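Local coordinates for protein manganese-dependent inorganic pyrophosphatase (Methanocaldococcus jannaschii, PDB 2EB0) that hydrolyses inorganic diphosphate to two phosphates as a manganese-dependent family II pyrophosphatase built from DHH and DHHA2 domains, at residues V20-F24 and L25-P29. Residues are numbered along the deposited sequence; the frame is centred on the assembly and turned at random.
Sequences VLAYF and LDCYP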
loop_
_atom_site.group_PDB
_atom_site.type_symbol
_atom_site.label_atom_id
_atom_site.label_comp_id
_atom_site.label_asym_id
_atom_site.label_seq_id
_atom_site.Cartn_x
_atom_site.Cartn_y
_atom_site.Cartn_z
ATOM N N VAL B 20 -2.579 21.035 -3.512
ATOM C CA VAL B 20 -1.196 21.181 -3.086
ATOM C C VAL B 20 -0.253 20.183 -3.763
ATOM O O VAL B 20 0.819 20.565 -4.226
ATOM C CB VAL B 20 -1.103 21.078 -1.544
ATOM C CG1 VAL B 20 0.331 21.306 -1.072
ATOM C CG2 VAL B 20 -2.039 22.117 -0.918
ATOM N N LEU B 21 -0.652 18.919 -3.857
ATOM C CA LEU B 21 0.216 17.942 -4.498
ATOM C C LEU B 21 0.348 18.260 -5.986
ATOM O O LEU B 21 1.431 18.146 -6.558
ATOM C CB LEU B 21 -0.312 16.519 -4.296
ATOM C CG LEU B 21 0.629 15.390 -4.738
ATOM C CD1 LEU B 21 1.991 15.565 -4.079
ATOM C CD2 LEU B 21 0.029 14.033 -4.361
ATOM N N ALA B 22 -0.754 18.674 -6.605
ATOM C CA ALA B 22 -0.741 19.033 -8.020
ATOM C C ALA B 22 0.242 20.179 -8.233
ATOM O O ALA B 22 0.959 20.219 -9.229
ATOM C CB ALA B 22 -2.119 19.449 -8.467
ATOM N N TYR B 23 0.262 21.113 -7.291
ATOM C CA TYR B 23 1.171 22.255 -7.354
ATOM C C TYR B 23 2.622 21.773 -7.330
ATOM O O TYR B 23 3.448 22.236 -8.108
ATOM C CB TYR B 23 0.917 23.183 -6.163
ATOM C CG TYR B 23 2.030 24.160 -5.861
ATOM C CD1 TYR B 23 2.193 25.324 -6.609
ATOM C CD2 TYR B 23 2.914 23.924 -4.812
ATOM C CE1 TYR B 23 3.214 26.242 -6.316
ATOM C CE2 TYR B 23 3.938 24.826 -4.509
ATOM C CZ TYR B 23 4.080 25.980 -5.264
ATOM O OH TYR B 23 5.095 26.863 -4.960
ATOM N N PHE B 24 2.925 20.844 -6.425
ATOM C CA PHE B 24 4.277 20.303 -6.296
ATOM C C PHE B 24 4.659 19.385 -7.454
ATOM O O PHE B 24 5.806 19.365 -7.885
ATOM C CB PHE B 24 4.414 19.524 -4.982
ATOM C CG PHE B 24 4.524 20.395 -3.762
ATOM C CD1 PHE B 24 3.631 20.254 -2.713
ATOM C CD2 PHE B 24 5.538 21.337 -3.653
ATOM C CE1 PHE B 24 3.745 21.033 -1.575
ATOM C CE2 PHE B 24 5.656 22.121 -2.514
ATOM C CZ PHE B 24 4.759 21.967 -1.476
ATOM N N LEU B 25 3.695 18.621 -7.950
ATOM C CA LEU B 25 3.951 17.693 -9.043
ATOM C C LEU B 25 3.755 18.341 -10.403
ATOM O O LEU B 25 3.954 17.703 -11.431
ATOM C CB LEU B 25 3.042 16.471 -8.907
ATOM C CG LEU B 25 3.515 15.321 -8.015
ATOM C CD1 LEU B 25 4.219 15.834 -6.780
ATOM C CD2 LEU B 25 2.313 14.479 -7.636
ATOM N N ASP B 26 3.363 19.609 -10.398
ATOM C CA ASP B 26 3.137 20.369 -11.623
ATOM C C ASP B 26 2.139 19.756 -12.594
ATOM O O ASP B 26 2.367 19.745 -13.802
ATOM C CB ASP B 26 4.462 20.625 -12.354
ATOM C CG ASP B 26 5.235 21.790 -11.765
ATOM O OD1 ASP B 26 4.687 22.912 -11.732
ATOM O OD2 ASP B 26 6.390 21.588 -11.338
ATOM N N CYS B 27 1.037 19.234 -12.075
ATOM C CA CYS B 27 0.015 18.677 -12.944
ATOM C C CYS B 27 -1.318 19.313 -12.581
ATOM O O CYS B 27 -1.347 20.304 -11.850
ATOM C CB CYS B 27 -0.037 17.150 -12.836
ATOM S SG CYS B 27 -0.236 16.496 -11.186
ATOM N N TYR B 28 -2.417 18.764 -13.084
ATOM C CA TYR B 28 -3.731 19.339 -12.814
ATOM C C TYR B 28 -4.476 18.818 -11.588
ATOM O O TYR B 28 -4.572 17.607 -11.369
ATOM C CB TYR B 28 -4.650 19.149 -14.023
ATOM C CG TYR B 28 -4.057 19.579 -15.343
ATOM C CD1 TYR B 28 -3.458 20.832 -15.489
ATOM C CD2 TYR B 28 -4.103 18.737 -16.453
ATOM C CE1 TYR B 28 -2.918 21.231 -16.704
ATOM C CE2 TYR B 28 -3.568 19.130 -17.675
ATOM C CZ TYR B 28 -2.977 20.377 -17.794
ATOM O OH TYR B 28 -2.446 20.768 -19.003
ATOM N N PRO B 29 -5.018 19.737 -10.771
ATOM C CA PRO B 29 -5.775 19.368 -9.575
ATOM C C PRO B 29 -7.198 19.065 -10.034
ATOM O O PRO B 29 -7.669 19.635 -11.024
ATOM C CB PRO B 29 -5.715 20.631 -8.730
ATOM C CG PRO B 29 -5.761 21.705 -9.773
ATOM C CD PRO B 29 -4.767 21.187 -10.796
#
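L21 and L25, one helical turn apart, meet by their branched ends: L25 CD2 lies 3.5 Å from L21 CG, tighter than usual for two carbons, while L25 CD1 reaches L21 CD1. Different first torsions bring the two ends together, with CG of L21 anti to the backbone N (chi1 -171°) and CG of L25 anti to its own carbonyl carbon (chi1 -86°). I63 of strand 61-65 touches both leucines, and V4 of strand 2-5 also packs on L21, evidence that the pair faces the parallel sheet. A smaller apolar contact sets A22 CB 3.8 Å from P29 CB, with P29 CD beside it, and places the start of the next strand against the helix flank.

Helix 12-25 is the crossover of a beta-alpha-beta unit, running from strand 2-5 to strand 28-31 in the DHH domain; L21 is about 12 Å from a bound manganese ion, measured from its side chain. The turn that reverses the chain is made by backbone bonds. An i to i+4 bond runs from L25 N to L21 O, 2.7 Å, its donor nearly on the line of the carbonyl. D26 then takes positive phi (56°), and the helix ends in a Schellman motif: C27 N donates to A22 O at 3.0 Å, the 6→1 bond, its donor tilted a little from the carbonyl plane, and D26 N makes the 5→2 bond to Y23 O, weak at 3.5 Å.

Charged and aromatic partners meet the turn at Y23 and D26. K130 NZ forms a salt bridge with D26 OD1 and hydrogen-bonds Y23 O, and K130 makes a cation-pi contact with Y23, while Y23 OH bonds to E131 O. Within the helix, Y23 CD2 stands 3.8 Å above the centre of the F24 ring.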